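Local coordinates for protein ComZ (Thermus thermophilus, PDB 6QVI) that is a competence-associated pilin that probably works at the pilus tip as a receptor for DNA during natural transformation, at residues 130-135 / 510-515; 134-139 / 496-501; 211-216 / 267-272. One frame throughout, in Å; residues are numbered along the deposited sequence.

Interaction 1 (130-135 / 510-515)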
loop_
_atom_site.group_PDB
_atom_site.type_symbol
_atom_site.label_atom_id
_atom_site.label_comp_id
_atom_site.label_asym_id
_atom_site.label_seq_id
_atom_site.Cartn_x
_atom_site.Cartn_y
_atom_site.Cartn_z
ATOM N N SER A 130 15.662 0.580 8.930
ATOM C CA SER A 130 14.218 0.758 8.946
ATOM C C SER A 130 13.678 0.492 7.550
ATOM O O SER A 130 14.317 0.853 6.554
ATOM C CB SER A 130 13.865 2.155 9.469
ATOM O OG SER A 130 14.276 3.169 8.571
ATOM N N ASN A 131 12.546 -0.206 7.476
ATOM C CA ASN A 131 11.930 -0.519 6.188
ATOM C C ASN A 131 10.850 0.494 5.782
ATOM O O ASN A 131 10.341 1.280 6.587
ATOM C CB ASN A 131 11.340 -1.933 6.232
ATOM C CG ASN A 131 12.416 -3.019 6.121
ATOM O OD1 ASN A 131 12.928 -3.289 5.029
ATOM N ND2 ASN A 131 12.787 -3.626 7.267
ATOM N N SER A 132 10.499 0.479 4.497
ATOM C CA SER A 132 9.457 1.399 4.054
ATOM C C SER A 132 8.139 1.038 4.702
ATOM O O SER A 132 7.396 1.921 5.160
ATOM C CB SER A 132 9.318 1.415 2.527
ATOM O OG SER A 132 10.347 2.182 1.923
ATOM N N ASP A 133 7.846 -0.262 4.757
ATOM C CA ASP A 133 6.568 -0.797 5.216
ATOM C C ASP A 133 5.410 -0.163 4.433
ATOM O O ASP A 133 4.637 0.665 4.930
ATOM C CB ASP A 133 6.414 -0.627 6.731
ATOM C CG ASP A 133 5.122 -1.255 7.269
ATOM O OD1 ASP A 133 4.509 -2.074 6.538
ATOM O OD2 ASP A 133 4.730 -0.946 8.424
ATOM N N TYR A 134 5.318 -0.587 3.175
ATOM C CA TYR A 134 4.238 -0.138 2.308
ATOM C C TYR A 134 2.912 -0.462 2.977
ATOM O O TYR A 134 2.561 -1.632 3.152
ATOM C CB TYR A 134 4.359 -0.828 0.943
ATOM C CG TYR A 134 5.434 -0.239 0.023
ATOM C CD1 TYR A 134 5.334 1.076 -0.445
ATOM C CD2 TYR A 134 6.588 -0.962 -0.310
ATOM C CE1 TYR A 134 6.303 1.627 -1.278
ATOM C CE2 TYR A 134 7.576 -0.413 -1.133
ATOM C CZ TYR A 134 7.427 0.888 -1.612
ATOM O OH TYR A 134 8.379 1.467 -2.432
ATOM N N LEU A 135 2.149 0.581 3.297
ATOM C CA LEU A 135 0.902 0.406 4.032
ATOM C C LEU A 135 -0.097 -0.406 3.234
ATOM O O LEU A 135 -0.229 -0.252 2.007
ATOM C CB LEU A 135 0.312 1.764 4.395
ATOM C CG LEU A 135 1.222 2.540 5.345
ATOM C CD1 LEU A 135 0.501 3.723 5.947
ATOM C CD2 LEU A 135 1.729 1.587 6.452
ATOM N N SER A 510 1.634 5.386 -3.469
ATOM C CA SER A 510 2.172 4.206 -2.779
ATOM C C SER A 510 2.622 4.647 -1.376
ATOM O O SER A 510 3.778 5.018 -1.160
ATOM C CB SER A 510 3.307 3.520 -3.594
ATOM O OG SER A 510 4.587 4.042 -3.272
ATOM N N LEU A 511 1.703 4.548 -0.419
ATOM C CA LEU A 511 1.882 5.064 0.933
ATOM C C LEU A 511 2.806 4.165 1.748
ATOM O O LEU A 511 2.556 2.957 1.877
ATOM C CB LEU A 511 0.523 5.151 1.615
ATOM C CG LEU A 511 -0.569 5.908 0.842
ATOM C CD1 LEU A 511 -1.942 5.939 1.542
ATOM C CD2 LEU A 511 -0.076 7.355 0.644
ATOM N N ARG A 512 3.810 4.784 2.389
ATOM C CA ARG A 512 4.842 4.069 3.143
ATOM C C ARG A 512 4.714 4.381 4.629
ATOM O O ARG A 512 4.497 5.540 5.018
ATOM C CB ARG A 512 6.256 4.472 2.691
ATOM C CG ARG A 512 6.690 3.976 1.316
ATOM C CD ARG A 512 8.070 4.546 0.893
ATOM N NE ARG A 512 8.125 4.792 -0.554
ATOM C CZ ARG A 512 9.233 4.799 -1.300
ATOM N NH1 ARG A 512 10.425 4.578 -0.747
ATOM N NH2 ARG A 512 9.145 5.031 -2.614
ATOM N N GLY A 513 4.911 3.342 5.454
ATOM C CA GLY A 513 4.892 3.523 6.903
ATOM C C GLY A 513 6.061 4.346 7.426
ATOM O O GLY A 513 5.884 5.214 8.288
ATOM N N GLY A 514 7.261 4.121 6.885
ATOM C CA GLY A 514 8.411 4.894 7.302
ATOM C C GLY A 514 9.393 4.981 6.157
ATOM O O GLY A 514 9.192 4.381 5.101
ATOM N N LYS A 515 10.494 5.730 6.390
ATOM C CA LYS A 515 11.540 5.941 5.388
ATOM C C LYS A 515 12.515 4.757 5.355
ATOM O O LYS A 515 12.802 4.167 6.392
ATOM C CB LYS A 515 12.292 7.246 5.668
ATOM C CG LYS A 515 11.964 8.336 4.638
ATOM C CD LYS A 515 12.537 9.698 4.995
ATOM C CE LYS A 515 12.797 10.519 3.725
ATOM N NZ LYS A 515 13.745 11.644 3.946
#
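R512 and Y134 run side by side in the same direction, the arginine touching the tyrosine or S132 along most of its length. Its CB faces S132 O at 3.7 Å. CG, set beside the backbone N (chi1 -71°), lies 3.5 Å from Y134 CE1. CD turns to the serine, 3.4 Å from S132 OG, a hydroxyl whose hydrogen bond goes to E40. NE returns to the tyrosine, and the guanidinium ends with Y134 OH over the centre of one face, the two planes 58° apart. Arginine suits this place because its methylenes pack along the tyrosine ring and S132 while its flat end lies against the tyrosine hydroxyl. Behind, the backbones pair: G514 N gives a nearly straight bond to S132 O (2.8 Å, 169°), G513 N bonds D133 O, and L135 N bonds L511 O. Glycine suits position 513, since a CB would point at D133 O and L135. S130 OG closes the far end on K515 O (2.8 Å). The contact joins the end of strand 120-130 and its following linker to the linker entering strand 517-529, its antiparallel partner in the pilin-like sheet, with N131 on helix 12-40 and L135 leading toward solenoid strand 139-141.

Interaction 2 (134-139 / 496-501)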
loop_
_atom_site.group_PDB
_atom_site.type_symbol
_atom_site.label_atom_id
_atom_site.label_comp_id
_atom_site.label_asym_id
_atom_site.label_seq_id
_atom_site.Cartn_x
_atom_site.Cartn_y
_atom_site.Cartn_z
ATOM N N TYR A 134 5.318 -0.587 3.175
ATOM C CA TYR A 134 4.238 -0.138 2.308
ATOM C C TYR A 134 2.912 -0.462 2.977
ATOM O O TYR A 134 2.561 -1.632 3.152
ATOM C CB TYR A 134 4.359 -0.828 0.943
ATOM C CG TYR A 134 5.434 -0.239 0.023
ATOM C CD1 TYR A 134 5.334 1.076 -0.445
ATOM C CD2 TYR A 134 6.588 -0.962 -0.310
ATOM C CE1 TYR A 134 6.303 1.627 -1.278
ATOM C CE2 TYR A 134 7.576 -0.413 -1.133
ATOM C CZ TYR A 134 7.427 0.888 -1.612
ATOM O OH TYR A 134 8.379 1.467 -2.432
ATOM N N LEU A 135 2.149 0.581 3.297
ATOM C CA LEU A 135 0.902 0.406 4.032
ATOM C C LEU A 135 -0.097 -0.406 3.234
ATOM O O LEU A 135 -0.229 -0.252 2.007
ATOM C CB LEU A 135 0.312 1.764 4.395
ATOM C CG LEU A 135 1.222 2.540 5.345
ATOM C CD1 LEU A 135 0.501 3.723 5.947
ATOM C CD2 LEU A 135 1.729 1.587 6.452
ATOM N N GLU A 136 -0.782 -1.303 3.943
ATOM C CA GLU A 136 -1.734 -2.214 3.317
ATOM C C GLU A 136 -3.034 -2.174 4.104
ATOM O O GLU A 136 -3.131 -2.788 5.174
ATOM C CB GLU A 136 -1.186 -3.631 3.218
ATOM C CG GLU A 136 -0.032 -3.721 2.246
ATOM C CD GLU A 136 0.336 -5.146 1.923
ATOM O OE1 GLU A 136 -0.247 -6.063 2.547
ATOM O OE2 GLU A 136 1.198 -5.348 1.032
ATOM N N GLN A 137 -4.015 -1.436 3.577
ATOM C CA GLN A 137 -5.285 -1.304 4.270
ATOM C C GLN A 137 -6.410 -1.222 3.239
ATOM O O GLN A 137 -6.207 -0.785 2.101
ATOM C CB GLN A 137 -5.254 -0.072 5.203
ATOM C CG GLN A 137 -5.051 1.233 4.423
ATOM C CD GLN A 137 -3.601 1.534 4.088
ATOM O OE1 GLN A 137 -2.745 1.530 4.959
ATOM N NE2 GLN A 137 -3.315 1.730 2.810
ATOM N N ALA A 138 -7.614 -1.615 3.652
ATOM C CA ALA A 138 -8.730 -1.480 2.730
ATOM C C ALA A 138 -9.160 -0.043 2.616
ATOM O O ALA A 138 -9.612 0.381 1.543
ATOM C CB ALA A 138 -9.931 -2.322 3.169
ATOM N N ILE A 139 -9.043 0.701 3.683
ATOM C CA ILE A 139 -9.471 2.057 3.664
ATOM C C ILE A 139 -8.518 2.949 4.346
ATOM O O ILE A 139 -8.268 2.784 5.487
ATOM C CB ILE A 139 -10.737 2.201 4.482
ATOM C CG1 ILE A 139 -11.907 1.595 3.764
ATOM C CG2 ILE A 139 -11.054 3.645 4.743
ATOM C CD1 ILE A 139 -13.161 1.721 4.566
ATOM N N TYR A 496 -10.035 -5.657 0.864
ATOM C CA TYR A 496 -8.703 -5.256 0.471
ATOM C C TYR A 496 -8.050 -6.390 -0.296
ATOM O O TYR A 496 -7.910 -7.502 0.219
ATOM C CB TYR A 496 -7.883 -4.848 1.681
ATOM C CG TYR A 496 -6.431 -4.644 1.326
ATOM C CD1 TYR A 496 -5.434 -5.044 2.184
ATOM C CD2 TYR A 496 -6.061 -3.962 0.171
ATOM C CE1 TYR A 496 -4.122 -4.839 1.877
ATOM C CE2 TYR A 496 -4.726 -3.759 -0.150
ATOM C CZ TYR A 496 -3.766 -4.198 0.711
ATOM O OH TYR A 496 -2.436 -4.004 0.405
ATOM N N ILE A 497 -7.620 -6.101 -1.516
ATOM C CA ILE A 497 -6.886 -7.051 -2.327
ATOM C C ILE A 497 -5.548 -6.415 -2.677
ATOM O O ILE A 497 -5.487 -5.457 -3.456
ATOM C CB ILE A 497 -7.651 -7.432 -3.594
ATOM C CG1 ILE A 497 -8.960 -8.106 -3.242
ATOM C CG2 ILE A 497 -6.823 -8.346 -4.475
ATOM C CD1 ILE A 497 -9.708 -8.637 -4.462
ATOM N N ARG A 498 -4.476 -6.980 -2.139
ATOM C CA ARG A 498 -3.147 -6.463 -2.400
ATOM C C ARG A 498 -2.863 -6.525 -3.890
ATOM O O ARG A 498 -3.210 -7.495 -4.557
ATOM C CB ARG A 498 -2.123 -7.285 -1.624
ATOM C CG ARG A 498 -0.708 -7.300 -2.183
ATOM C CD ARG A 498 0.179 -8.313 -1.421
ATOM N NE ARG A 498 0.738 -7.771 -0.186
ATOM C CZ ARG A 498 1.179 -8.509 0.832
ATOM N NH1 ARG A 498 1.128 -9.835 0.773
ATOM N NH2 ARG A 498 1.686 -7.921 1.912
ATOM N N ILE A 499 -2.285 -5.461 -4.423
ATOM C CA ILE A 499 -1.819 -5.429 -5.807
ATOM C C ILE A 499 -0.305 -5.396 -5.782
ATOM O O ILE A 499 0.281 -4.485 -5.170
ATOM C CB ILE A 499 -2.418 -4.257 -6.603
ATOM C CG1 ILE A 499 -3.913 -4.129 -6.327
ATOM C CG2 ILE A 499 -2.193 -4.446 -8.083
ATOM C CD1 ILE A 499 -4.601 -3.029 -7.159
ATOM N N PRO A 500 0.381 -6.380 -6.381
ATOM C CA PRO A 500 1.846 -6.431 -6.351
ATOM C C PRO A 500 2.481 -5.174 -6.940
ATOM O O PRO A 500 1.938 -4.572 -7.868
ATOM C CB PRO A 500 2.179 -7.678 -7.186
ATOM C CG PRO A 500 0.924 -7.999 -7.959
ATOM C CD PRO A 500 -0.210 -7.525 -7.103
ATOM N N LYS A 501 3.626 -4.754 -6.369
ATOM C CA LYS A 501 4.140 -3.425 -6.694
ATOM C C LYS A 501 4.353 -3.289 -8.201
ATOM O O LYS A 501 4.016 -2.257 -8.790
ATOM C CB LYS A 501 5.458 -3.152 -5.949
ATOM C CG LYS A 501 6.154 -1.851 -6.392
ATOM C CD LYS A 501 5.795 -0.671 -5.463
ATOM C CE LYS A 501 6.268 0.681 -6.008
ATOM N NZ LYS A 501 5.399 1.118 -7.164
#
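Y496 fills the close-packed half of this contact, lying against E136, Q137 and A138. Its CG stands anti to the backbone N (chi1 171°), which carries the ring toward segment 134-139. There Q137 O sits over one face, 3.7 Å from CD2 of Y496 and displaced toward the rim, while the backbone N of R498 lies over the opposite face. A138 CB meets Y496 CB at 3.6 Å; a small methyl suits a place where the backbones come close and where I156 packs as well. E136 crosses the ring at about a right angle, its CB 3.4 Å from Y496 CE1, so the glutamate's methylenes lie across the hydroxyl end of the ring before the carboxylate reaches R498.

Farther along, the backbones diverge and long side chains bridge the gap. R498 bends at chi3 and brings NE to E136 OE2 at 2.8 Å, in the guanidinium plane and on the syn side of the carboxylate, though well out of its plane. NH2 of R498 adds a weak bond to the same E136 OE2, so one oxygen lies in the fork of two N-H groups although the two planes stand 69° apart. Loosest of all is the exposed K501, whose CE only approaches Y134 OH at 4.2 Å and whose amine has a long, weak ion pair with D286.

The chemistry thus grades from aromatic and methyl packing to charge pairing. The arginine would be expected to stabilise E136 as a carboxylate, and the salt bridge probably fixes the rotation of both side chains.

Interaction 3 (211-216 / 267-272)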
loop_
_atom_site.group_PDB
_atom_site.type_symbol
_atom_site.label_atom_id
_atom_site.label_comp_id
_atom_site.label_asym_id
_atom_site.label_seq_id
_atom_site.Cartn_x
_atom_site.Cartn_y
_atom_site.Cartn_z
ATOM N N SER A 211 -4.858 -4.039 10.213
ATOM C CA SER A 211 -4.529 -3.333 11.447
ATOM C C SER A 211 -5.393 -2.092 11.480
ATOM O O SER A 211 -5.882 -1.634 10.445
ATOM C CB SER A 211 -3.038 -2.971 11.565
ATOM O OG SER A 211 -2.523 -2.506 10.335
ATOM N N LEU A 212 -5.562 -1.541 12.672
ATOM C CA LEU A 212 -6.248 -0.270 12.846
ATOM C C LEU A 212 -5.254 0.764 13.338
ATOM O O LEU A 212 -4.801 0.690 14.477
ATOM C CB LEU A 212 -7.406 -0.419 13.833
ATOM C CG LEU A 212 -8.305 0.772 14.156
ATOM C CD1 LEU A 212 -8.511 1.578 12.950
ATOM C CD2 LEU A 212 -9.640 0.332 14.750
ATOM N N ARG A 213 -4.954 1.752 12.512
ATOM C CA ARG A 213 -4.035 2.807 12.894
ATOM C C ARG A 213 -4.749 4.146 12.799
ATOM O O ARG A 213 -5.383 4.456 11.781
ATOM C CB ARG A 213 -2.775 2.822 12.019
ATOM C CG ARG A 213 -1.890 1.579 12.140
ATOM C CD ARG A 213 -0.497 1.780 11.525
ATOM N NE ARG A 213 -0.150 0.672 10.641
ATOM C CZ ARG A 213 0.902 -0.120 10.798
ATOM N NH1 ARG A 213 1.721 0.065 11.822
ATOM N NH2 ARG A 213 1.137 -1.100 9.931
ATOM N N VAL A 214 -4.568 4.957 13.807
ATOM C CA VAL A 214 -5.129 6.255 13.814
ATOM C C VAL A 214 -4.056 7.150 14.311
ATOM O O VAL A 214 -3.747 7.133 15.454
ATOM C CB VAL A 214 -6.280 6.344 14.772
ATOM C CG1 VAL A 214 -6.609 7.781 15.023
ATOM C CG2 VAL A 214 -7.464 5.622 14.216
ATOM N N GLN A 215 -3.489 7.946 13.440
ATOM C CA GLN A 215 -2.431 8.815 13.842
ATOM C C GLN A 215 -2.804 9.924 14.773
ATOM O O GLN A 215 -2.058 10.220 15.661
ATOM C CB GLN A 215 -1.737 9.395 12.646
ATOM C CG GLN A 215 -0.910 10.586 13.022
ATOM C CD GLN A 215 -0.121 11.129 11.876
ATOM O OE1 GLN A 215 -0.416 10.859 10.735
ATOM N NE2 GLN A 215 0.889 11.903 12.177
ATOM N N TYR A 216 -3.927 10.579 14.572
ATOM C CA TYR A 216 -4.301 11.641 15.480
ATOM C C TYR A 216 -5.699 11.445 15.972
ATOM O O TYR A 216 -6.609 11.480 15.206
ATOM C CB TYR A 216 -4.254 12.997 14.801
ATOM C CG TYR A 216 -2.889 13.496 14.447
ATOM C CD1 TYR A 216 -1.953 13.749 15.405
ATOM C CD2 TYR A 216 -2.553 13.740 13.154
ATOM C CE1 TYR A 216 -0.711 14.208 15.072
ATOM C CE2 TYR A 216 -1.318 14.194 12.817
ATOM C CZ TYR A 216 -0.403 14.419 13.779
ATOM O OH TYR A 216 0.827 14.872 13.429
ATOM N N GLY A 267 -0.264 3.058 21.114
ATOM C CA GLY A 267 -0.457 4.295 20.397
ATOM C C GLY A 267 -0.068 4.123 18.952
ATOM O O GLY A 267 0.238 3.027 18.493
ATOM N N PHE A 268 -0.145 5.221 18.210
ATOM C CA PHE A 268 0.222 5.200 16.801
ATOM C C PHE A 268 1.678 4.773 16.699
ATOM O O PHE A 268 2.554 5.342 17.371
ATOM C CB PHE A 268 0.010 6.583 16.197
ATOM C CG PHE A 268 0.328 6.681 14.727
ATOM C CD1 PHE A 268 -0.511 6.139 13.745
ATOM C CD2 PHE A 268 1.460 7.357 14.324
ATOM C CE1 PHE A 268 -0.205 6.301 12.388
ATOM C CE2 PHE A 268 1.780 7.492 12.981
ATOM C CZ PHE A 268 0.964 6.967 12.017
ATOM N N ASP A 269 1.916 3.712 15.934
ATOM C CA ASP A 269 3.193 2.998 15.897
ATOM C C ASP A 269 4.040 3.324 14.671
ATOM O O ASP A 269 4.656 2.429 14.094
ATOM C CB ASP A 269 2.929 1.510 15.951
ATOM C CG ASP A 269 2.283 1.016 14.696
ATOM O OD1 ASP A 269 1.423 1.740 14.129
ATOM O OD2 ASP A 269 2.624 -0.102 14.283
ATOM N N LEU A 270 4.102 4.575 14.224
ATOM C CA LEU A 270 4.880 4.859 13.030
ATOM C C LEU A 270 5.639 6.164 13.177
ATOM O O LEU A 270 5.096 7.175 13.629
ATOM C CB LEU A 270 3.999 4.956 11.786
ATOM C CG LEU A 270 3.274 3.752 11.188
ATOM C CD1 LEU A 270 2.385 4.174 9.950
ATOM C CD2 LEU A 270 4.229 2.648 10.837
ATOM N N SER A 271 6.899 6.121 12.795
ATOM C CA SER A 271 7.708 7.300 12.569
ATOM C C SER A 271 7.663 7.581 11.075
ATOM O O SER A 271 7.476 6.667 10.265
ATOM C CB SER A 271 9.140 7.091 13.051
ATOM O OG SER A 271 9.548 5.740 12.872
ATOM N N ASP A 272 7.756 8.857 10.719
ATOM C CA ASP A 272 7.627 9.304 9.342
ATOM C C ASP A 272 6.353 8.733 8.708
ATOM O O ASP A 272 6.421 8.021 7.695
ATOM C CB ASP A 272 8.857 8.907 8.532
ATOM C CG ASP A 272 10.159 9.295 9.220
ATOM O OD1 ASP A 272 11.244 8.976 8.682
ATOM O OD2 ASP A 272 10.095 9.896 10.318
#
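Strand 212-214 belongs to the parallel beta-solenoid, where it pairs with strands 160-162 and 237-239, and its residue R213, with Q215 just beyond, receives F268 and D269 from the loop that follows strand 265-266. F268 lays a ring face against Q215: the glutamine CB stands 3.6 Å from the ring centroid and 15° off the ring normal, a CH-pi contact. Q215 CA adds to the same surface, 3.3 Å from F268 CD1, and the extended glutamine carries its amide plane within 6° of the ring plane. A phenylalanine suits the spot because a flat apolar face can cover both backbone and methylenes; P273 touches both residues too. With an alanine in place of F268, Q215 would probably lose its aromatic cover, a gap would open beside P273, and the glutamine chain would be freer to turn.

The polar half lies alongside. R213 bends at chi3, and its NH1 forms a salt bridge with D269, hydrogen-bonded to OD1 at 2.9 Å and 2.6 Å from OD2, with guanidinium and carboxylate nearly coplanar. L270 CD2 comes to 3.7 Å from R213 NH1, giving the charged end an apolar neighbour, while R213 NH2 has a long, weak ion pair with D133. Such stacking of parallel strands, here with the loop after strand 265-266 folded against their side chains, is the pattern of a beta-solenoid.

In the fold
Interactions 1 and 2 begin in the same linker, sharing Y134 and L135, and hold it first to 510-515 and then to 496-501, two parts of the segment that leads from the solenoid back to the pilin-like sheet. Both are partly buried near the middle of the chain. Interaction 3 is a surface contact within the solenoid, its centre about 15 Å from the centre of the chain. Backbone bonds dominate interaction 1, at the junction of the domains; interaction 2 combines aromatic packing with one ion pair, and interaction 3 repeats that pairing of ring and charge at the surface. K515 and D272 pack together, so interactions 1 and 3 touch, whereas 2 and 3 do not.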